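Local coordinates for hypothetical protein aq_1494 (Aquifex aeolicus, PDB 2EGR) that is of unproven function but probably hydrolyses acyl-CoA thioesters, at residues Tyr69-Glu74 / Val93-Ile98; Phe85-Ser90 / Thr105-Val110. One frame throughout, in Å; residues are numbered along the deposited sequence.

Interaction 1 (Tyr69-Glu74 / Val93-Ile98); sequences YDDVFE and VFKEDI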
ATOM      1  N   TYR A  69      -4.456  14.864  -3.668  1.00 16.08           N
ATOM      2  CA  TYR A  69      -4.534  14.855  -2.225  1.00 16.13           C
ATOM      3  C   TYR A  69      -5.667  15.744  -1.734  1.00 16.91           C
ATOM      4  O   TYR A  69      -5.762  16.907  -2.139  1.00 17.58           O
ATOM      5  CB  TYR A  69      -3.203  15.323  -1.563  1.00 16.15           C
ATOM      6  CG  TYR A  69      -3.354  15.546  -0.078  1.00 14.99           C
ATOM      7  CD1 TYR A  69      -3.822  14.517   0.777  1.00 13.15           C
ATOM      8  CD2 TYR A  69      -3.097  16.799   0.494  1.00 14.07           C
ATOM      9  CE1 TYR A  69      -3.997  14.756   2.174  1.00 14.24           C
ATOM     10  CE2 TYR A  69      -3.250  17.021   1.849  1.00 15.48           C
ATOM     11  CZ  TYR A  69      -3.683  16.006   2.686  1.00 15.82           C
ATOM     12  OH  TYR A  69      -3.834  16.277   4.025  1.00 16.57           O
ATOM     13  N   ASP A  70      -6.475  15.170  -0.830  1.00 16.68           N
ATOM     14  CA  ASP A  70      -7.524  15.860  -0.080  1.00 16.94           C
ATOM     15  C   ASP A  70      -8.759  16.137  -0.930  1.00 16.64           C
ATOM     16  O   ASP A  70      -9.664  16.803  -0.425  1.00 17.78           O
ATOM     17  CB  ASP A  70      -7.015  17.160   0.572  1.00 18.57           C
ATOM     18  CG  ASP A  70      -7.663  17.435   1.933  1.00 20.29           C
ATOM     19  OD1 ASP A  70      -8.062  16.488   2.610  1.00 17.49           O
ATOM     20  OD2 ASP A  70      -7.758  18.599   2.355  1.00 22.72           O
ATOM     21  N   ASP A  71      -8.815  15.628  -2.172  1.00 15.46           N
ATOM     22  CA  ASP A  71     -10.024  15.734  -3.013  1.00 16.17           C
ATOM     23  C   ASP A  71     -11.133  14.900  -2.404  1.00 17.30           C
ATOM     24  O   ASP A  71     -10.896  13.788  -1.938  1.00 17.78           O
ATOM     25  CB  ASP A  71      -9.825  15.245  -4.448  1.00 15.80           C
ATOM     26  CG  ASP A  71      -9.142  16.260  -5.346  1.00 16.91           C
ATOM     27  OD1 ASP A  71      -9.053  17.436  -4.983  1.00 18.06           O
ATOM     28  OD2 ASP A  71      -8.743  15.853  -6.457  1.00 18.54           O
ATOM     29  N   VAL A  72     -12.349  15.440  -2.401  1.00 17.53           N
ATOM     30  CA  VAL A  72     -13.516  14.646  -2.039  1.00 18.92           C
ATOM     31  C   VAL A  72     -14.091  14.073  -3.333  1.00 18.97           C
ATOM     32  O   VAL A  72     -14.272  14.794  -4.327  1.00 19.80           O
ATOM     33  CB  VAL A  72     -14.561  15.464  -1.233  1.00 18.83           C
ATOM     34  CG1 VAL A  72     -15.836  14.583  -0.937  1.00 21.97           C
ATOM     35  CG2 VAL A  72     -13.935  15.956   0.069  1.00 20.37           C
ATOM     36  N   PHE A  73     -14.322  12.770  -3.335  1.00 18.25           N
ATOM     37  CA  PHE A  73     -14.798  12.094  -4.515  1.00 18.71           C
ATOM     38  C   PHE A  73     -15.888  11.102  -4.110  1.00 19.67           C
ATOM     39  O   PHE A  73     -16.080  10.825  -2.926  1.00 20.17           O
ATOM     40  CB  PHE A  73     -13.622  11.457  -5.310  1.00 19.62           C
ATOM     41  CG  PHE A  73     -12.977  10.314  -4.604  1.00 17.21           C
ATOM     42  CD1 PHE A  73     -13.469   9.025  -4.752  1.00 18.92           C
ATOM     43  CD2 PHE A  73     -11.890  10.543  -3.746  1.00 20.38           C
ATOM     44  CE1 PHE A  73     -12.877   7.943  -4.087  1.00 20.13           C
ATOM     45  CE2 PHE A  73     -11.315   9.486  -3.059  1.00 17.55           C
ATOM     46  CZ  PHE A  73     -11.798   8.191  -3.227  1.00 18.81           C
ATOM     47  N   GLU A  74     -16.635  10.621  -5.095  1.00 20.13           N
ATOM     48  CA  GLU A  74     -17.687   9.655  -4.848  1.00 19.61           C
ATOM     49  C   GLU A  74     -17.520   8.545  -5.852  1.00 19.06           C
ATOM     50  O   GLU A  74     -17.244   8.799  -7.011  1.00 19.68           O
ATOM     51  CB  GLU A  74     -19.086  10.309  -4.972  1.00 19.68           C
ATOM     52  CG  GLU A  74     -19.265  11.432  -3.970  1.00 21.38           C
ATOM     53  CD  GLU A  74     -20.665  12.016  -3.978  1.00 26.21           C
ATOM     54  OE1 GLU A  74     -21.344  11.909  -5.011  1.00 22.66           O
ATOM     55  OE2 GLU A  74     -21.087  12.523  -2.919  1.00 26.57           O
ATOM     56  N   VAL A  93     -16.385   7.053 -10.857  1.00 19.22           N
ATOM     57  CA  VAL A  93     -15.780   7.925  -9.853  1.00 19.15           C
ATOM     58  C   VAL A  93     -16.028   9.363 -10.228  1.00 19.55           C
ATOM     59  O   VAL A  93     -15.587   9.824 -11.291  1.00 20.83           O
ATOM     60  CB  VAL A  93     -14.268   7.658  -9.689  1.00 18.97           C
ATOM     61  CG1 VAL A  93     -13.680   8.639  -8.627  1.00 18.17           C
ATOM     62  CG2 VAL A  93     -14.036   6.187  -9.307  1.00 17.61           C
ATOM     63  N   PHE A  94     -16.767  10.072  -9.371  1.00 19.84           N
ATOM     64  CA  PHE A  94     -17.052  11.489  -9.584  1.00 21.09           C
ATOM     65  C   PHE A  94     -16.258  12.416  -8.693  1.00 22.15           C
ATOM     66  O   PHE A  94     -16.090  12.164  -7.499  1.00 21.64           O
ATOM     67  CB  PHE A  94     -18.544  11.786  -9.348  1.00 21.39           C
ATOM     68  CG  PHE A  94     -19.437  11.260 -10.429  1.00 20.41           C
ATOM     69  CD1 PHE A  94     -19.571  11.956 -11.634  1.00 23.49           C
ATOM     70  CD2 PHE A  94     -20.122  10.071 -10.255  1.00 22.19           C
ATOM     71  CE1 PHE A  94     -20.398  11.461 -12.649  1.00 23.18           C
ATOM     72  CE2 PHE A  94     -20.953   9.571 -11.261  1.00 22.81           C
ATOM     73  CZ  PHE A  94     -21.088  10.272 -12.452  1.00 21.32           C
ATOM     74  N   LYS A  95     -15.801  13.516  -9.280  1.00 23.49           N
ATOM     75  CA  LYS A  95     -15.273  14.637  -8.522  1.00 24.47           C
ATOM     76  C   LYS A  95     -15.941  15.929  -9.012  1.00 25.90           C
ATOM     77  O   LYS A  95     -15.822  16.315 -10.178  1.00 24.70           O
ATOM     78  CB  LYS A  95     -13.748  14.680  -8.690  1.00 25.11           C
ATOM     79  CG  LYS A  95     -13.044  15.914  -8.142  1.00 24.66           C
ATOM     80  CD  LYS A  95     -11.604  15.945  -8.701  1.00 25.28           C
ATOM     81  CE  LYS A  95     -10.942  17.250  -8.395  1.00 27.65           C
ATOM     82  NZ  LYS A  95      -9.465  17.346  -8.693  1.00 27.77           N
ATOM     83  N   GLU A  96     -16.632  16.600  -8.099  1.00 28.56           N
ATOM     84  CA  GLU A  96     -17.455  17.753  -8.461  1.00 30.83           C
ATOM     85  C   GLU A  96     -18.423  17.305  -9.581  1.00 31.46           C
ATOM     86  O   GLU A  96     -19.072  16.273  -9.434  1.00 32.12           O
ATOM     87  CB  GLU A  96     -16.577  18.970  -8.760  1.00 31.72           C
ATOM     88  CG  GLU A  96     -16.226  19.668  -7.435  1.00 36.83           C
ATOM     89  CD  GLU A  96     -14.877  20.349  -7.408  1.00 42.65           C
ATOM     90  OE1 GLU A  96     -13.909  19.868  -8.036  1.00 45.72           O
ATOM     91  OE2 GLU A  96     -14.778  21.380  -6.711  1.00 46.60           O
ATOM     92  N   ASP A  97     -18.553  17.998 -10.690  1.00 32.37           N
ATOM     93  CA  ASP A  97     -19.596  17.484 -11.604  1.00 34.57           C
ATOM     94  C   ASP A  97     -19.144  16.235 -12.401  1.00 32.98           C
ATOM     95  O   ASP A  97     -19.945  15.579 -13.098  1.00 32.88           O
ATOM     96  CB  ASP A  97     -20.154  18.596 -12.522  1.00 35.63           C
ATOM     97  CG  ASP A  97     -21.374  19.326 -11.915  1.00 40.27           C
ATOM     98  OD1 ASP A  97     -21.982  20.171 -12.623  1.00 43.40           O
ATOM     99  OD2 ASP A  97     -21.719  19.060 -10.730  1.00 45.95           O
ATOM    100  N   ILE A  98     -17.870  15.880 -12.237  1.00 31.47           N
ATOM    101  CA  ILE A  98     -17.107  15.266 -13.322  1.00 29.98           C
ATOM    102  C   ILE A  98     -16.739  13.812 -13.091  1.00 28.94           C
ATOM    103  O   ILE A  98     -16.190  13.464 -12.039  1.00 28.19           O
ATOM    104  CB  ILE A  98     -15.819  16.104 -13.636  1.00 30.56           C
ATOM    105  CG1 ILE A  98     -16.120  17.614 -13.779  1.00 32.25           C
ATOM    106  CG2 ILE A  98     -15.048  15.514 -14.840  1.00 30.69           C
ATOM    107  CD1 ILE A  98     -17.215  17.984 -14.779  1.00 34.66           C
TER
HETATM  108  O   HOH W   1     -16.576  15.547  -5.515  1.00 35.47           O
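Glu74 and Phe94 face each other as an antiparallel hydrogen-bonded pair, and this is the close-set end of the contact. Glu74 N donates to Phe94 O at 2.9 Å, and Phe94 N returns a bond to Glu74 O at 2.7 Å. Beside them, Phe73 CD1 lies 3.9 Å from Val93 CG1, obliquely to the ring. Phe73 and Val93 are both buried, and the ring of Tyr28 also meets that of Phe73. The short strand axes run at 144° to each other, well off exactly antiparallel, and the backbones separate toward the type II' turn at Lys95-Ile98, where a water takes over: it donates to Val72 O at 2.7 Å and accepts from Glu96 N at 2.8 Å. There the Lys95 chain, extended with CG opposite the backbone N (chi1 171°), reaches across to the other segment. Its NZ meets Asp71 OD2 at 2.8 Å, 41° out of the carboxylate plane, while Phe68 N also bonds to OD2. A methionine in place of Lys95 would probably leave the Asp71 carboxylate without its cationic mate. At the open end of hairpin 72-82/86-95, water and a salt bridge thus replace amide pairing, a polar cohesion likely to be more sensitive to solvent and charge.

Interaction 2 (Phe85-Ser90 / Thr105-Val110); sequences FTFTFS and TKHCMV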
ATOM      1  N   PHE A  85     -23.791 -18.080 -10.581  1.00 38.65           N
ATOM      2  CA  PHE A  85     -22.459 -18.201  -9.991  1.00 37.86           C
ATOM      3  C   PHE A  85     -21.666 -16.910  -9.802  1.00 36.70           C
ATOM      4  O   PHE A  85     -20.758 -16.877  -8.970  1.00 37.04           O
ATOM      5  CB  PHE A  85     -21.615 -19.190 -10.804  1.00 38.99           C
ATOM      6  CG  PHE A  85     -22.047 -20.618 -10.658  1.00 39.86           C
ATOM      7  CD1 PHE A  85     -21.694 -21.355  -9.529  1.00 40.97           C
ATOM      8  CD2 PHE A  85     -22.806 -21.228 -11.650  1.00 41.36           C
ATOM      9  CE1 PHE A  85     -22.105 -22.680  -9.390  1.00 42.36           C
ATOM     10  CE2 PHE A  85     -23.218 -22.549 -11.513  1.00 41.25           C
ATOM     11  CZ  PHE A  85     -22.863 -23.272 -10.392  1.00 40.72           C
ATOM     12  N   THR A  86     -21.978 -15.883 -10.590  1.00 34.61           N
ATOM     13  CA  THR A  86     -21.164 -14.663 -10.652  1.00 33.00           C
ATOM     14  C   THR A  86     -21.996 -13.384 -10.544  1.00 31.38           C
ATOM     15  O   THR A  86     -23.213 -13.420 -10.717  1.00 31.38           O
ATOM     16  CB  THR A  86     -20.315 -14.583 -11.974  1.00 33.30           C
ATOM     17  OG1 THR A  86     -21.144 -14.217 -13.077  1.00 34.86           O
ATOM     18  CG2 THR A  86     -19.595 -15.907 -12.275  1.00 32.82           C
ATOM     19  N   PHE A  87     -21.322 -12.265 -10.263  1.00 28.43           N
ATOM     20  CA  PHE A  87     -21.919 -10.935 -10.363  1.00 27.04           C
ATOM     21  C   PHE A  87     -20.877  -9.909 -10.761  1.00 25.56           C
ATOM     22  O   PHE A  87     -19.676 -10.122 -10.514  1.00 24.29           O
ATOM     23  CB  PHE A  87     -22.618 -10.526  -9.053  1.00 27.20           C
ATOM     24  CG  PHE A  87     -21.724 -10.563  -7.830  1.00 26.71           C
ATOM     25  CD1 PHE A  87     -21.109  -9.400  -7.365  1.00 26.93           C
ATOM     26  CD2 PHE A  87     -21.549 -11.754  -7.117  1.00 25.78           C
ATOM     27  CE1 PHE A  87     -20.316  -9.436  -6.202  1.00 24.79           C
ATOM     28  CE2 PHE A  87     -20.743 -11.805  -5.968  1.00 27.02           C
ATOM     29  CZ  PHE A  87     -20.126 -10.633  -5.512  1.00 25.84           C
ATOM     30  N   THR A  88     -21.343  -8.828 -11.380  1.00 24.56           N
ATOM     31  CA  THR A  88     -20.504  -7.766 -11.964  1.00 24.34           C
ATOM     32  C   THR A  88     -20.982  -6.408 -11.461  1.00 24.64           C
ATOM     33  O   THR A  88     -22.176  -6.080 -11.577  1.00 23.94           O
ATOM     34  CB  THR A  88     -20.530  -7.790 -13.538  1.00 24.36           C
ATOM     35  OG1 THR A  88     -20.072  -9.060 -13.982  1.00 25.30           O
ATOM     36  CG2 THR A  88     -19.630  -6.723 -14.159  1.00 24.87           C
ATOM     37  N   PHE A  89     -20.065  -5.637 -10.867  1.00 22.97           N
ATOM     38  CA  PHE A  89     -20.342  -4.258 -10.532  1.00 22.36           C
ATOM     39  C   PHE A  89     -19.711  -3.306 -11.518  1.00 22.21           C
ATOM     40  O   PHE A  89     -18.615  -3.580 -12.038  1.00 21.71           O
ATOM     41  CB  PHE A  89     -19.806  -3.891  -9.128  1.00 22.99           C
ATOM     42  CG  PHE A  89     -20.531  -4.546  -7.996  1.00 24.26           C
ATOM     43  CD1 PHE A  89     -21.822  -4.161  -7.652  1.00 25.91           C
ATOM     44  CD2 PHE A  89     -19.895  -5.513  -7.224  1.00 26.37           C
ATOM     45  CE1 PHE A  89     -22.476  -4.769  -6.558  1.00 25.18           C
ATOM     46  CE2 PHE A  89     -20.536  -6.117  -6.130  1.00 27.59           C
ATOM     47  CZ  PHE A  89     -21.827  -5.755  -5.806  1.00 25.33           C
ATOM     48  N   SER A  90     -20.395  -2.190 -11.762  1.00 21.26           N
ATOM     49  CA  SER A  90     -19.817  -1.056 -12.464  1.00 21.41           C
ATOM     50  C   SER A  90     -19.644   0.101 -11.487  1.00 21.38           C
ATOM     51  O   SER A  90     -20.331   0.175 -10.452  1.00 20.65           O
ATOM     52  CB  SER A  90     -20.605  -0.650 -13.723  1.00 23.17           C
ATOM     53  OG  SER A  90     -21.698   0.204 -13.447  1.00 24.12           O
ATOM     54  N   THR A 105     -15.829  -4.718 -12.093  1.00 20.95           N
ATOM     55  CA  THR A 105     -15.270  -5.897 -11.455  1.00 22.07           C
ATOM     56  C   THR A 105     -16.276  -7.044 -11.521  1.00 23.53           C
ATOM     57  O   THR A 105     -17.484  -6.849 -11.315  1.00 23.36           O
ATOM     58  CB  THR A 105     -14.883  -5.648  -9.985  1.00 22.80           C
ATOM     59  OG1 THR A 105     -16.047  -5.266  -9.236  1.00 21.34           O
ATOM     60  CG2 THR A 105     -13.815  -4.536  -9.874  1.00 21.31           C
ATOM     61  N   LYS A 106     -15.765  -8.240 -11.811  1.00 23.64           N
ATOM     62  CA  LYS A 106     -16.582  -9.444 -11.838  1.00 24.53           C
ATOM     63  C   LYS A 106     -16.092 -10.422 -10.784  1.00 25.00           C
ATOM     64  O   LYS A 106     -14.857 -10.590 -10.571  1.00 24.93           O
ATOM     65  CB  LYS A 106     -16.578 -10.065 -13.238  1.00 25.11           C
ATOM     66  CG  LYS A 106     -17.374 -11.337 -13.341  1.00 25.11           C
ATOM     67  CD  LYS A 106     -17.246 -11.955 -14.727  1.00 29.22           C
ATOM     68  CE  LYS A 106     -18.357 -12.973 -14.955  1.00 30.17           C
ATOM     69  NZ  LYS A 106     -18.030 -13.834 -16.130  1.00 32.48           N
ATOM     70  N   HIS A 107     -17.051 -11.052 -10.116  1.00 24.07           N
ATOM     71  CA  HIS A 107     -16.819 -11.869  -8.930  1.00 25.17           C
ATOM     72  C   HIS A 107     -17.546 -13.203  -8.986  1.00 25.72           C
ATOM     73  O   HIS A 107     -18.566 -13.347  -9.647  1.00 25.67           O
ATOM     74  CB  HIS A 107     -17.295 -11.139  -7.664  1.00 24.83           C
ATOM     75  CG  HIS A 107     -16.695  -9.780  -7.487  1.00 22.65           C
ATOM     76  ND1 HIS A 107     -17.194  -8.658  -8.115  1.00 23.47           N
ATOM     77  CD2 HIS A 107     -15.616  -9.372  -6.788  1.00 19.74           C
ATOM     78  CE1 HIS A 107     -16.453  -7.615  -7.800  1.00 19.05           C
ATOM     79  NE2 HIS A 107     -15.477  -8.024  -7.008  1.00 23.04           N
ATOM     80  N   CYS A 108     -17.021 -14.154  -8.251  1.00 27.86           N
ATOM     81  CA  CYS A 108     -17.701 -15.402  -8.026  1.00 29.02           C
ATOM     82  C   CYS A 108     -17.525 -15.731  -6.561  1.00 29.43           C
ATOM     83  O   CYS A 108     -16.955 -14.928  -5.807  1.00 29.04           O
ATOM     84  CB  CYS A 108     -17.168 -16.484  -8.977  1.00 28.77           C
ATOM     85  SG  CYS A 108     -15.493 -17.035  -8.666  1.00 30.62           S
ATOM     86  N   MET A 109     -18.060 -16.873  -6.131  1.00 29.90           N
ATOM     87  CA  MET A 109     -18.063 -17.216  -4.723  1.00 29.94           C
ATOM     88  C   MET A 109     -17.561 -18.622  -4.457  1.00 32.66           C
ATOM     89  O   MET A 109     -17.756 -19.545  -5.266  1.00 32.89           O
ATOM     90  CB  MET A 109     -19.451 -17.005  -4.104  1.00 30.72           C
ATOM     91  CG  MET A 109     -19.840 -15.530  -3.944  1.00 30.19           C
ATOM     92  SD  MET A 109     -21.300 -15.233  -2.938  1.00 24.15           S
ATOM     93  CE  MET A 109     -21.730 -13.681  -3.609  1.00 31.12           C
ATOM     94  N   VAL A 110     -16.914 -18.772  -3.311  1.00 34.94           N
ATOM     95  CA  VAL A 110     -16.220 -20.000  -2.966  1.00 37.36           C
ATOM     96  C   VAL A 110     -16.555 -20.441  -1.540  1.00 39.23           C
ATOM     97  O   VAL A 110     -16.613 -19.620  -0.601  1.00 39.02           O
ATOM     98  CB  VAL A 110     -14.673 -19.832  -3.212  1.00 37.29           C
ATOM     99  CG1 VAL A 110     -13.827 -20.745  -2.325  1.00 38.08           C
ATOM    100  CG2 VAL A 110     -14.345 -20.022  -4.692  1.00 37.24           C
TER
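Phe87 lays its ring over the CB of His107, which stands 3.8 Å from the ring centroid and 20° off the normal, a CH-pi contact displaced toward the rim. The two rings are nearly parallel, at 19°, yet slid apart with centroids 5.1 Å from each other, so they scarcely overlap and the CB carries the contact. Phe87 CG sits between its backbone N and carbonyl carbon (chi1 56°), a setting that swings the ring across to the neighbouring strand. Phe89 shares this face, the edge of its ring near Thr105 OG1, whose hydrogen bond goes to Tyr91 OH. Leu126 of helix 120-126 touches both phenylalanines, and Val54 reaches Phe87 and His107 from strand 52-63.

The other face is more polar: Thr88 OG1 lies 3.6 Å from Lys106 CG, and the extended lysine runs on until its CE is 3.6 Å from Thr86 OG1. Between the faces, Phe87 pairs with His107 through two backbone bonds, of which His107 N to Phe87 O measures 2.8 Å. Phe89 and Thr105 form the next such pair, with Phe89 N to Thr105 O at 2.9 Å. Neighbouring antiparallel strands with a largely aromatic face (Phe87, Phe89, with His107 and Thr105) covered by helix 120-126, and Thr86, Thr88 and Lys106 opposite, are consistent with this family's hotdog sheet.

In the fold
Strand 86-95 is common to both contacts: interaction 2 uses its beginning, against strand 98-111, and interaction 1 its end, against strand 72-82. Their centres are about 26 Å apart, on opposite sides of the chain's centre. Along the chain the segments alternate, 69-74, 85-90, 93-98 and 105-110, as expected for two successive antiparallel hairpins sharing their middle strand. Interaction 2 is the more buried, about 11 Å from the chain centre against 16 Å for interaction 1, near whose outer end Asp70 meets Arg38 and Ser45 of a second subunit. Together they tie three neighbouring strands of one antiparallel sheet, away from the predicted active-site residue Asp15.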